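Local coordinates for protein allergen Bos d 2 (Bos taurus, PDB 4WFV) that probably carries pheromones or other small odorants as a secreted lipocalin, and is a major allergen of cow dander, at residues E89-S94 with Q132-E137; G14-I19 with N96-Y101; G33-Y38 with T111-G116; E49-T54 with Y76-E81; A21-D24 with K28-E31. One frame throughout, in Å; residues are numbered along the deposited sequence.

Contact 1 (E89-S94 with Q132-E137); sequences EVIHVS and QQLNSE
Leu-134 of helix 125-137 points at Ile-91 and His-92 of strand 85-93, the packing of the C-terminal helix against the outer wall of the barrel that marks the lipocalin fold. A classic beta bulge lies at this point: Ile-91 and His-92 both face Val-99 on the adjoining strand, and these two consecutive side chains both turn toward the helix instead of alternating. Ile-91 and Leu-134 approach tip to tip. The CG1 branch of Ile-91 is set between its own backbone N and carbonyl carbon (chi1 59°), and with chi2 extended at 166° it carries CD1 outward to 3.9 Å from Leu-134 CB. The two methyls of Leu-134 divide the work. CD2 stays on the isoleucine side, with Ile-91 CD1 4.2 Å away, whereas CD1 leans over to the histidine. There it meets the aliphatic root of the residue, and the imidazole stands oblique to it. With only three residues touching, all partly exposed, and 136 Å² buried, this is a light apolar surface contact. Other groups secure the helix nearby: Val-99 packs on Leu-134 and Tyr-131, while the amide of Asn-135, the residue after Leu-134, is hydrogen-bonded to Thr-114 through OD1 and to Asn-142 through ND2. Arg-138, the residue after Glu-137, touches Ile-91 as well. The shortest approach between strand and helix is that of Leu-134 CD1 to His-92 CB, at 3.7 Å.

Contact 2 (G14-I19 with N96-Y101); sequences GEWRII and NMLVTY
The indole of Trp-16 and the side chain of Leu-98 cross at about a right angle, and their overlap is the tight part of this contact. Leu-98 CB sits over the six-membered ring, 3.7 Å from its centroid and 13° off the normal, a well-directed CH-pi contact. The CG of Leu-98 lies anti to its backbone N (chi1 -171°), and the branch beyond it brings CD1 to 3.7 Å from Trp-16 CE2, one of the two carbons shared by the rings. At the rim of the ring the partner is backbone: Met-97 N lies in the ring plane, 3.6 Å from Trp-16 CZ3, and Asn-96 C is also at the edge, 3.8 Å from the same CZ3. The loose side is at Asn-96, which is exposed; its side chain starts away from segment 14-19, and it meets the ring through its backbone. Met-97 also turns from the indole, but into a second packed layer with Phe-123 and Glu-127. Two further partners fix the indole, a hydrogen bond from NE1 to the carbonyl O of Ile-12 and a cation-pi interaction with Lys-119. The buried tryptophan two residues after Gly-14, whose backbone angles call for glycine, is the Gly-X-Trp signature of lipocalins, which places this indole across the closed end of the beta-barrel.

Contact 3 (G33-Y38 with T111-G116); sequences GPLRNY and TKMTEG
Leu-35 and Met-113 cross obliquely, with the thioether sulfur as the point of contact: Met-113 SD is 3.7 Å from Leu-35 CD1 and equally near its CB. A bend at chi3 (-77°) folds the terminal methyl back, leaving CE 3.6 Å from Leu-35 O. That carbonyl also accepts from a water at 2.8 Å, which donates a second time to Glu-115 OE2 at 3.0 Å and accepts from Asn-37 N at 2.9 Å. The water thus joins loop to strand where Glu-115 and the loop do not bond directly. The other carboxylate oxygen of Glu-115, OE1, is held by the hydroxyls of Tyr-39 and Thr-100, which should fix the group's orientation. Leu-35 belongs to a type I turn from Gly-33 to Arg-36, and Asn-37 ND2 braces this turn with a nearly straight bond (163°) to Pro-34 O, the donor sitting above that carbonyl's plane. In the fold, the loop between strands 17-23 and 38-45, which in lipocalins commonly folds over the barrel mouth, lies here against strand 110-118, itself flanked by strands 17-23 and 97-105.

Contact 4 (E49-T54 with Y76-E81); sequences ESLSIT and YVYVLE
Leu-51 covers the phenol ring of Tyr-78 inside the lipocalin beta-barrel, where strands 50-59 and 77-81 reach toward each other past the intervening strand 62-74. The two side chains cross at about a right angle. Leu-51 CD1 stands over the middle of the ring, 3.8 Å from the centroid and 9° off the normal, a CH-pi contact of nearly ideal direction. The branch point follows it across the same face, with Leu-51 CG 3.6 Å from Tyr-78 CE2, and the second methyl, CD2, comes to 4.0 Å from Tyr-78 OH. The isobutyl group is therefore spread along the ring from its centre to its hydroxyl end. Both residues hold CG anti to their own carbonyl carbon, which turns the two groups toward each other within the barrel. The edge of the ring meets backbone: Glu-49 O lies near the ring plane, 4.1 Å from Tyr-78 CE2. Glu-49 and Ser-50 form a classic beta bulge facing Ile-45, and the carboxylate of Glu-49 forms a salt bridge with Arg-72. Tyr-78 OH is hydrogen-bonded to the carbonyl O of Cys-48, in the disulfide-linked turn from Cys-44 to Cys-48, and Leu-51 also touches Cys-44. The ring is thus covered by hydrocarbon on one face and tied by its single polar atom at the far end. An apolar face contact and one polar tie of the hydroxyl should together limit the tilt of the ring.

Contact 5 (A21-D24 with K28-E31); sequences AAAD and KIVE
Ile-29 carries this contact almost alone, pressing its terminal methyl into the backbone of strand 17-23. Its CG1 branch takes the crowded position between the backbone N and carbonyl carbon (chi1 62°), and chi2 near 162° keeps it extended, bringing CD1 down between Ala-21 and Ala-23. There CD1 lies 3.5 Å from Ala-22 CA and 3.6 Å from Ala-23 N, closer to main chain than to either flanking methyl. The methyls form the walls: Ala-21 CB is 4.1 Å from CD1 on one flank, Ala-23 CB 3.9 Å from it on the other. Within segment 21-24 the second branch, CG2, meets Ala-23, with CB 4.0 Å away. The regular alternation of the strand decides which methyls take part, because Ala-21 and Ala-23 turn toward the loop whereas Ala-22 points the other way, onto Tyr-131 and Asn-135 of helix 125-137. Lys-28 starts toward the strand, but a bend at chi2 (-70°) takes its chain off to a salt bridge between NZ and Asp-106. Met-113 and Glu-146 also touch Ile-29, and the carbonyl O of Ile-29 accepts from Arg-36 NH1. The loop after strand 17-23 is thereby folded back on that strand. Across the two segments the chemistry is dispersive, its closeness consistent with the short alanine side chains leaving the methyl close to the peptide backbone.

In the fold
Contacts 2, 3 and 5 are buried, contact 4 partly so, and contact 1 lies at the surface, where the helix meets the outer wall. Contacts 2 and 5 share strand 17-23, near its two ends; contacts 3 and 5, centres 5 Å apart, both hold the loop that follows it. Strands 85-93 and 97-105 pair directly, joining contacts 1 and 2, and Asn-135 ties contact 1 to Thr-114 of contact 3. Contact 4 stands on the far side of the chain's centre from contact 5. Aromatic faces serve contacts 2 and 4, aliphatic groups contacts 1 and 5, whereas contact 3 alone combines a thioether with a water-bridged carboxylate.

Contact 1 (E89-S94 with Q132-E137)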
# COMPACT_ATOMS: atom_id res chain seq x y z
N GLU A 89 3.43 -7.40 0.51
CA GLU A 89 4.63 -7.68 -0.25
C GLU A 89 5.03 -6.46 -1.06
O GLU A 89 4.21 -5.87 -1.74
CB GLU A 89 4.39 -8.84 -1.22
CG GLU A 89 5.65 -9.24 -1.98
CD GLU A 89 5.41 -10.31 -3.02
OE1 GLU A 89 4.27 -10.78 -3.16
OE2 GLU A 89 6.38 -10.69 -3.72
N VAL A 90 6.30 -6.08 -0.98
CA VAL A 90 6.83 -5.04 -1.86
C VAL A 90 7.13 -5.70 -3.21
O VAL A 90 8.01 -6.55 -3.30
CB VAL A 90 8.10 -4.39 -1.28
CG1 VAL A 90 8.63 -3.32 -2.24
CG2 VAL A 90 7.81 -3.80 0.08
N ILE A 91 6.37 -5.34 -4.25
CA ILE A 91 6.51 -6.01 -5.54
C ILE A 91 7.20 -5.13 -6.59
O ILE A 91 7.56 -5.60 -7.67
CB ILE A 91 5.15 -6.54 -6.07
CG1 ILE A 91 4.13 -5.41 -6.23
CG2 ILE A 91 4.61 -7.61 -5.14
CD1 ILE A 91 2.91 -5.82 -7.05
N HIS A 92 7.40 -3.86 -6.26
CA HIS A 92 8.16 -2.97 -7.13
C HIS A 92 8.61 -1.78 -6.32
O HIS A 92 7.86 -1.26 -5.52
CB HIS A 92 7.29 -2.49 -8.30
CG HIS A 92 8.01 -1.58 -9.25
ND1 HIS A 92 8.04 -0.21 -9.10
CD2 HIS A 92 8.74 -1.85 -10.36
CE1 HIS A 92 8.75 0.32 -10.08
NE2 HIS A 92 9.19 -0.65 -10.86
N VAL A 93 9.86 -1.37 -6.48
CA VAL A 93 10.32 -0.17 -5.82
C VAL A 93 11.45 0.48 -6.60
O VAL A 93 12.34 -0.20 -7.12
CB VAL A 93 10.67 -0.42 -4.32
CG1 VAL A 93 11.93 -1.28 -4.19
CG2 VAL A 93 10.83 0.91 -3.61
N SER A 94 11.36 1.79 -6.72
CA SER A 94 12.35 2.59 -7.43
C SER A 94 12.55 3.86 -6.63
O SER A 94 12.01 4.01 -5.53
CB SER A 94 11.85 2.94 -8.83
OG SER A 94 10.76 3.84 -8.77
N GLN A 132 -0.53 -0.89 -13.40
CA GLN A 132 -1.65 -1.67 -13.94
C GLN A 132 -1.23 -3.06 -14.39
O GLN A 132 -1.98 -4.01 -14.20
CB GLN A 132 -2.35 -0.89 -15.05
CG GLN A 132 -3.05 0.36 -14.51
CD GLN A 132 -4.02 1.00 -15.47
OE1 GLN A 132 -4.11 0.62 -16.63
NE2 GLN A 132 -4.74 2.01 -14.99
N GLN A 133 -0.02 -3.20 -14.92
CA GLN A 133 0.49 -4.52 -15.28
C GLN A 133 0.71 -5.38 -14.03
O GLN A 133 0.37 -6.57 -14.02
CB GLN A 133 1.79 -4.39 -16.08
CG GLN A 133 2.35 -5.72 -16.54
CD GLN A 133 1.43 -6.44 -17.50
OE1 GLN A 133 0.74 -5.82 -18.30
NE2 GLN A 133 1.42 -7.77 -17.43
N LEU A 134 1.26 -4.78 -12.98
CA LEU A 134 1.46 -5.51 -11.73
C LEU A 134 0.13 -5.97 -11.14
O LEU A 134 0.01 -7.08 -10.61
CB LEU A 134 2.22 -4.66 -10.72
CG LEU A 134 3.68 -4.36 -11.06
CD1 LEU A 134 4.17 -3.16 -10.26
CD2 LEU A 134 4.57 -5.57 -10.85
N ASN A 135 -0.88 -5.11 -11.23
CA ASN A 135 -2.22 -5.47 -10.79
C ASN A 135 -2.72 -6.71 -11.52
O ASN A 135 -3.19 -7.68 -10.91
CB ASN A 135 -3.20 -4.32 -11.01
CG ASN A 135 -2.99 -3.17 -10.05
OD1 ASN A 135 -2.28 -3.30 -9.06
ND2 ASN A 135 -3.61 -2.04 -10.34
N SER A 136 -2.64 -6.68 -12.84
CA SER A 136 -3.22 -7.76 -13.64
C SER A 136 -2.50 -9.08 -13.40
O SER A 136 -3.12 -10.13 -13.38
CB SER A 136 -3.19 -7.38 -15.12
OG SER A 136 -4.05 -6.28 -15.35
N GLU A 137 -1.19 -9.01 -13.18
CA GLU A 137 -0.40 -10.21 -12.87
C GLU A 137 -0.88 -10.90 -11.60
O GLU A 137 -0.61 -12.09 -11.39
CB GLU A 137 1.07 -9.84 -12.72
CG GLU A 137 1.74 -9.43 -14.02
CD GLU A 137 3.15 -8.89 -13.81
OE1 GLU A 137 3.57 -8.68 -12.64
OE2 GLU A 137 3.84 -8.65 -14.82

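Contact 2 (G14-I19 with N96-Y101)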
# COMPACT_ATOMS: atom_id res chain seq x y z
N GLY A 14 11.30 5.85 3.51
CA GLY A 14 11.13 7.21 3.04
C GLY A 14 9.75 7.78 3.26
O GLY A 14 8.87 7.10 3.81
N GLU A 15 9.56 9.02 2.80
CA GLU A 15 8.30 9.76 2.94
C GLU A 15 7.37 9.61 1.74
O GLU A 15 7.30 10.47 0.86
CB GLU A 15 8.59 11.25 3.12
CG GLU A 15 9.59 11.56 4.22
CD GLU A 15 8.99 11.42 5.59
OE1 GLU A 15 7.77 11.65 5.73
OE2 GLU A 15 9.74 11.09 6.54
N TRP A 16 6.60 8.53 1.73
CA TRP A 16 5.78 8.21 0.57
C TRP A 16 4.38 8.81 0.67
O TRP A 16 3.86 9.02 1.76
CB TRP A 16 5.62 6.70 0.48
CG TRP A 16 6.89 5.96 0.21
CD1 TRP A 16 7.67 5.32 1.13
CD2 TRP A 16 7.49 5.74 -1.06
NE1 TRP A 16 8.75 4.74 0.50
CE2 TRP A 16 8.66 4.98 -0.85
CE3 TRP A 16 7.17 6.14 -2.37
CZ2 TRP A 16 9.50 4.60 -1.89
CZ3 TRP A 16 8.01 5.76 -3.40
CH2 TRP A 16 9.17 5.00 -3.16
N ARG A 17 3.80 9.11 -0.48
CA ARG A 17 2.37 9.43 -0.58
C ARG A 17 1.71 8.29 -1.33
O ARG A 17 2.30 7.71 -2.24
CB ARG A 17 2.14 10.72 -1.37
CG ARG A 17 2.71 11.97 -0.73
CD ARG A 17 2.37 13.23 -1.52
NE ARG A 17 3.11 14.38 -1.00
CZ ARG A 17 4.31 14.76 -1.45
NH1 ARG A 17 4.89 14.09 -2.43
NH2 ARG A 17 4.91 15.81 -0.92
N ILE A 18 0.47 7.97 -0.97
CA ILE A 18 -0.26 6.99 -1.76
C ILE A 18 -1.01 7.69 -2.87
O ILE A 18 -1.72 8.67 -2.63
CB ILE A 18 -1.20 6.12 -0.91
CG1 ILE A 18 -1.83 5.00 -1.75
CG2 ILE A 18 -2.26 6.95 -0.21
CD1 ILE A 18 -2.32 3.84 -0.90
N ILE A 19 -0.82 7.22 -4.10
CA ILE A 19 -1.51 7.79 -5.24
C ILE A 19 -2.74 6.95 -5.60
O ILE A 19 -3.84 7.50 -5.75
CB ILE A 19 -0.59 7.90 -6.47
CG1 ILE A 19 0.76 8.53 -6.08
CG2 ILE A 19 -1.28 8.68 -7.59
CD1 ILE A 19 0.64 9.90 -5.42
N ASN A 96 11.31 6.68 -7.19
CA ASN A 96 10.11 7.52 -7.15
C ASN A 96 8.78 6.82 -6.93
O ASN A 96 7.75 7.47 -6.79
CB ASN A 96 10.02 8.36 -8.44
CG ASN A 96 11.18 9.33 -8.58
OD1 ASN A 96 11.87 9.34 -9.59
ND2 ASN A 96 11.40 10.14 -7.55
N MET A 97 8.81 5.49 -6.90
CA MET A 97 7.58 4.70 -6.93
C MET A 97 7.72 3.42 -6.11
O MET A 97 8.79 2.80 -6.10
CB MET A 97 7.28 4.37 -8.39
CG MET A 97 6.13 3.47 -8.64
SD MET A 97 6.06 3.10 -10.42
CE MET A 97 4.52 2.20 -10.38
N LEU A 98 6.65 3.02 -5.43
CA LEU A 98 6.67 1.79 -4.66
C LEU A 98 5.30 1.15 -4.81
O LEU A 98 4.28 1.84 -4.69
CB LEU A 98 6.96 2.08 -3.18
CG LEU A 98 7.23 0.87 -2.25
CD1 LEU A 98 8.00 1.30 -1.00
CD2 LEU A 98 5.94 0.16 -1.87
N VAL A 99 5.27 -0.14 -5.12
CA VAL A 99 3.99 -0.85 -5.23
C VAL A 99 3.95 -2.00 -4.24
O VAL A 99 4.87 -2.81 -4.19
CB VAL A 99 3.74 -1.39 -6.66
CG1 VAL A 99 2.37 -2.05 -6.74
CG2 VAL A 99 3.81 -0.27 -7.69
N THR A 100 2.88 -2.06 -3.45
CA THR A 100 2.65 -3.16 -2.53
C THR A 100 1.55 -4.05 -3.07
O THR A 100 0.68 -3.60 -3.82
CB THR A 100 2.18 -2.69 -1.14
OG1 THR A 100 0.88 -2.09 -1.24
CG2 THR A 100 3.17 -1.69 -0.54
N TYR A 101 1.61 -5.33 -2.70
CA TYR A 101 0.54 -6.27 -2.95
C TYR A 101 0.12 -6.82 -1.59
O TYR A 101 0.94 -7.34 -0.84
CB TYR A 101 0.98 -7.40 -3.88
CG TYR A 101 -0.04 -8.51 -3.98
CD1 TYR A 101 -1.27 -8.29 -4.60
CD2 TYR A 101 0.19 -9.76 -3.43
CE1 TYR A 101 -2.23 -9.30 -4.69
CE2 TYR A 101 -0.76 -10.78 -3.51
CZ TYR A 101 -1.97 -10.53 -4.14
OH TYR A 101 -2.92 -11.52 -4.22

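Contact 3 (G33-Y38 with T111-G116)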
# COMPACT_ATOMS: atom_id res chain seq x y z
N GLY A 33 -13.27 3.28 3.81
CA GLY A 33 -13.02 1.85 3.89
C GLY A 33 -11.82 1.52 4.75
O GLY A 33 -10.89 2.32 4.88
N PRO A 34 -11.81 0.33 5.35
CA PRO A 34 -10.75 -0.03 6.29
C PRO A 34 -9.35 -0.07 5.67
O PRO A 34 -8.37 0.24 6.36
CB PRO A 34 -11.16 -1.43 6.77
CG PRO A 34 -12.08 -1.95 5.68
CD PRO A 34 -12.81 -0.74 5.18
N LEU A 35 -9.25 -0.42 4.40
CA LEU A 35 -7.94 -0.56 3.75
C LEU A 35 -7.63 0.60 2.82
O LEU A 35 -6.77 0.47 1.96
CB LEU A 35 -7.85 -1.88 2.97
CG LEU A 35 -8.27 -3.10 3.80
CD1 LEU A 35 -8.12 -4.40 2.99
CD2 LEU A 35 -7.48 -3.15 5.10
N ARG A 36 -8.33 1.71 3.00
CA ARG A 36 -7.93 2.96 2.35
C ARG A 36 -7.08 3.75 3.34
O ARG A 36 -7.60 4.34 4.29
CB ARG A 36 -9.15 3.76 1.94
CG ARG A 36 -8.85 4.88 0.94
CD ARG A 36 -10.09 5.69 0.69
NE ARG A 36 -9.93 6.79 -0.26
CZ ARG A 36 -10.26 6.74 -1.55
NH1 ARG A 36 -10.73 5.62 -2.08
NH2 ARG A 36 -10.12 7.81 -2.31
N ASN A 37 -5.78 3.70 3.14
CA ASN A 37 -4.83 4.19 4.13
C ASN A 37 -3.89 5.18 3.49
O ASN A 37 -3.25 4.89 2.47
CB ASN A 37 -4.06 3.01 4.73
CG ASN A 37 -4.98 1.88 5.19
OD1 ASN A 37 -4.73 0.71 4.90
ND2 ASN A 37 -6.05 2.24 5.89
N TYR A 38 -3.82 6.38 4.07
CA TYR A 38 -3.05 7.46 3.49
C TYR A 38 -1.63 7.48 4.04
O TYR A 38 -1.35 8.07 5.10
CB TYR A 38 -3.77 8.80 3.70
CG TYR A 38 -5.15 8.84 3.09
CD1 TYR A 38 -5.34 9.04 1.73
CD2 TYR A 38 -6.29 8.68 3.89
CE1 TYR A 38 -6.62 9.08 1.17
CE2 TYR A 38 -7.57 8.72 3.34
CZ TYR A 38 -7.72 8.92 1.97
OH TYR A 38 -8.98 8.97 1.42
N THR A 111 -9.34 -10.41 0.45
CA THR A 111 -9.25 -9.29 -0.47
C THR A 111 -7.84 -9.21 -1.01
O THR A 111 -6.86 -9.22 -0.25
CB THR A 111 -9.61 -7.98 0.24
OG1 THR A 111 -10.96 -8.05 0.68
CG2 THR A 111 -9.45 -6.78 -0.71
N LYS A 112 -7.74 -9.17 -2.33
CA LYS A 112 -6.46 -8.97 -3.00
C LYS A 112 -6.39 -7.53 -3.45
O LYS A 112 -7.28 -7.04 -4.12
CB LYS A 112 -6.38 -9.90 -4.20
CG LYS A 112 -6.41 -11.39 -3.82
CD LYS A 112 -6.92 -12.26 -4.96
CE LYS A 112 -6.14 -12.06 -6.25
NZ LYS A 112 -4.77 -12.62 -6.16
N MET A 113 -5.33 -6.83 -3.05
CA MET A 113 -5.24 -5.41 -3.37
C MET A 113 -3.80 -4.96 -3.61
O MET A 113 -2.84 -5.64 -3.25
CB MET A 113 -5.90 -4.55 -2.29
CG MET A 113 -5.18 -4.57 -0.97
SD MET A 113 -5.92 -3.42 0.21
CE MET A 113 -5.32 -1.83 -0.34
N THR A 114 -3.67 -3.82 -4.25
CA THR A 114 -2.37 -3.19 -4.38
C THR A 114 -2.45 -1.74 -3.98
O THR A 114 -3.54 -1.15 -3.96
CB THR A 114 -1.83 -3.23 -5.82
OG1 THR A 114 -2.75 -2.54 -6.68
CG2 THR A 114 -1.61 -4.69 -6.30
N GLU A 115 -1.29 -1.18 -3.67
CA GLU A 115 -1.16 0.25 -3.40
C GLU A 115 -0.02 0.80 -4.23
O GLU A 115 1.06 0.17 -4.33
CB GLU A 115 -0.87 0.48 -1.92
CG GLU A 115 -2.01 -0.01 -1.04
CD GLU A 115 -1.63 -0.13 0.42
OE1 GLU A 115 -0.53 -0.62 0.71
OE2 GLU A 115 -2.45 0.28 1.27
N GLY A 116 -0.25 1.94 -4.86
CA GLY A 116 0.77 2.61 -5.67
C GLY A 116 1.19 3.89 -4.99
O GLY A 116 0.39 4.83 -4.88
O HOH W 1 -4.77 2.08 0.95

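Contact 4 (E49-T54 with Y76-E81)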
# COMPACT_ATOMS: atom_id res chain seq x y z
N GLU A 49 13.98 -6.41 8.33
CA GLU A 49 13.37 -7.59 8.92
C GLU A 49 11.97 -7.24 9.41
O GLU A 49 11.10 -8.11 9.49
CB GLU A 49 14.22 -8.14 10.07
CG GLU A 49 13.71 -9.45 10.65
CD GLU A 49 13.75 -10.59 9.64
OE1 GLU A 49 14.49 -10.49 8.64
OE2 GLU A 49 13.02 -11.59 9.85
N SER A 50 11.76 -5.97 9.74
CA SER A 50 10.43 -5.44 9.98
C SER A 50 10.27 -4.08 9.30
O SER A 50 11.26 -3.39 9.00
CB SER A 50 10.15 -5.29 11.48
OG SER A 50 9.97 -6.56 12.09
N LEU A 51 9.03 -3.71 9.03
CA LEU A 51 8.71 -2.38 8.51
C LEU A 51 7.85 -1.61 9.50
O LEU A 51 6.94 -2.18 10.11
CB LEU A 51 7.97 -2.47 7.17
CG LEU A 51 8.62 -3.22 6.01
CD1 LEU A 51 7.68 -3.20 4.81
CD2 LEU A 51 9.98 -2.62 5.66
N SER A 52 8.13 -0.33 9.66
CA SER A 52 7.26 0.55 10.42
C SER A 52 6.54 1.44 9.42
O SER A 52 7.18 2.12 8.63
CB SER A 52 8.09 1.39 11.39
OG SER A 52 7.25 2.24 12.16
N ILE A 53 5.21 1.42 9.43
CA ILE A 53 4.44 2.17 8.46
C ILE A 53 3.52 3.14 9.18
O ILE A 53 2.70 2.75 10.02
CB ILE A 53 3.60 1.23 7.57
CG1 ILE A 53 4.50 0.18 6.91
CG2 ILE A 53 2.85 2.03 6.50
CD1 ILE A 53 3.72 -0.90 6.17
N THR A 54 3.67 4.42 8.85
CA THR A 54 2.88 5.48 9.45
C THR A 54 1.93 6.06 8.39
O THR A 54 2.35 6.38 7.27
CB THR A 54 3.78 6.57 10.04
OG1 THR A 54 4.54 6.00 11.11
CG2 THR A 54 2.95 7.73 10.56
N TYR A 76 10.41 -10.31 0.62
CA TYR A 76 9.81 -9.03 0.96
C TYR A 76 8.30 -9.15 1.18
O TYR A 76 7.53 -8.24 0.86
CB TYR A 76 10.16 -7.99 -0.10
CG TYR A 76 11.66 -7.85 -0.28
CD1 TYR A 76 12.43 -7.22 0.69
CD2 TYR A 76 12.29 -8.37 -1.39
CE1 TYR A 76 13.82 -7.11 0.54
CE2 TYR A 76 13.66 -8.26 -1.56
CZ TYR A 76 14.42 -7.63 -0.59
OH TYR A 76 15.78 -7.52 -0.76
N VAL A 77 7.91 -10.29 1.72
CA VAL A 77 6.54 -10.51 2.19
C VAL A 77 6.52 -10.35 3.69
O VAL A 77 7.28 -11.02 4.41
CB VAL A 77 6.03 -11.91 1.83
CG1 VAL A 77 4.62 -12.09 2.36
CG2 VAL A 77 6.05 -12.10 0.31
N TYR A 78 5.65 -9.45 4.15
CA TYR A 78 5.52 -9.11 5.57
C TYR A 78 4.12 -9.44 6.06
O TYR A 78 3.19 -9.55 5.27
CB TYR A 78 5.80 -7.62 5.77
CG TYR A 78 7.20 -7.23 5.39
CD1 TYR A 78 7.55 -7.03 4.05
CD2 TYR A 78 8.18 -7.09 6.35
CE1 TYR A 78 8.85 -6.69 3.69
CE2 TYR A 78 9.48 -6.76 6.00
CZ TYR A 78 9.80 -6.55 4.68
OH TYR A 78 11.10 -6.22 4.33
N VAL A 79 3.98 -9.62 7.37
CA VAL A 79 2.67 -9.86 7.97
C VAL A 79 2.34 -8.76 8.97
O VAL A 79 3.20 -8.30 9.72
CB VAL A 79 2.63 -11.23 8.69
CG1 VAL A 79 1.33 -11.40 9.46
CG2 VAL A 79 2.77 -12.34 7.68
N LEU A 80 1.08 -8.33 8.97
CA LEU A 80 0.63 -7.42 10.01
C LEU A 80 -0.87 -7.55 10.25
O LEU A 80 -1.63 -7.90 9.34
CB LEU A 80 0.98 -5.97 9.69
CG LEU A 80 0.28 -5.32 8.50
CD1 LEU A 80 0.26 -3.81 8.69
CD2 LEU A 80 0.94 -5.70 7.20
N GLU A 81 -1.27 -7.30 11.50
CA GLU A 81 -2.67 -7.29 11.86
C GLU A 81 -3.22 -5.88 11.75
O GLU A 81 -2.73 -4.96 12.40
CB GLU A 81 -2.88 -7.78 13.30
CG GLU A 81 -2.75 -9.27 13.49
CD GLU A 81 -3.76 -10.03 12.68
OE1 GLU A 81 -4.98 -9.75 12.78
OE2 GLU A 81 -3.33 -10.92 11.92

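Contact 5 (A21-D24 with K28-E31)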
# COMPACT_ATOMS: atom_id res chain seq x y z
N ALA A 21 -4.94 2.98 -5.13
CA ALA A 21 -5.14 1.64 -4.58
C ALA A 21 -6.08 0.91 -5.52
O ALA A 21 -6.84 1.54 -6.25
CB ALA A 21 -5.72 1.69 -3.17
N ALA A 22 -6.03 -0.41 -5.49
CA ALA A 22 -6.93 -1.22 -6.31
C ALA A 22 -7.19 -2.50 -5.56
O ALA A 22 -6.31 -3.00 -4.86
CB ALA A 22 -6.29 -1.52 -7.69
N ALA A 23 -8.40 -3.05 -5.68
CA ALA A 23 -8.74 -4.26 -4.94
C ALA A 23 -9.82 -5.03 -5.67
O ALA A 23 -10.60 -4.44 -6.41
CB ALA A 23 -9.24 -3.91 -3.52
N ASP A 24 -9.87 -6.34 -5.44
CA ASP A 24 -10.95 -7.11 -6.03
C ASP A 24 -12.26 -6.85 -5.29
O ASP A 24 -13.32 -6.83 -5.91
CB ASP A 24 -10.60 -8.60 -6.20
CG ASP A 24 -10.16 -9.29 -4.91
OD1 ASP A 24 -10.14 -8.67 -3.82
OD2 ASP A 24 -9.86 -10.50 -4.99
N LYS A 28 -13.53 -2.40 0.30
CA LYS A 28 -12.44 -2.27 1.27
C LYS A 28 -11.61 -0.99 1.09
O LYS A 28 -10.98 -0.54 2.04
CB LYS A 28 -11.50 -3.47 1.19
CG LYS A 28 -12.12 -4.79 1.61
CD LYS A 28 -12.37 -4.80 3.11
CE LYS A 28 -12.89 -6.17 3.59
NZ LYS A 28 -13.05 -6.22 5.07
N ILE A 29 -11.60 -0.44 -0.13
CA ILE A 29 -10.70 0.68 -0.44
C ILE A 29 -11.38 1.98 -0.86
O ILE A 29 -10.71 2.95 -1.16
CB ILE A 29 -9.66 0.30 -1.52
CG1 ILE A 29 -10.35 -0.07 -2.85
CG2 ILE A 29 -8.76 -0.82 -1.02
CD1 ILE A 29 -9.39 -0.03 -4.05
N VAL A 30 -12.72 2.01 -0.88
CA VAL A 30 -13.42 3.26 -1.13
C VAL A 30 -13.27 4.20 0.07
O VAL A 30 -12.79 3.78 1.12
CB VAL A 30 -14.91 3.03 -1.45
CG1 VAL A 30 -15.06 2.19 -2.72
CG2 VAL A 30 -15.64 2.39 -0.26
N GLU A 31 -13.67 5.45 -0.10
CA GLU A 31 -13.57 6.40 1.00
C GLU A 31 -14.23 5.85 2.27
O GLU A 31 -15.33 5.31 2.23
CB GLU A 31 -14.18 7.74 0.61
CG GLU A 31 -13.33 8.51 -0.36
CD GLU A 31 -13.91 9.86 -0.69
OE1 GLU A 31 -14.49 10.01 -1.78
OE2 GLU A 31 -13.78 10.77 0.15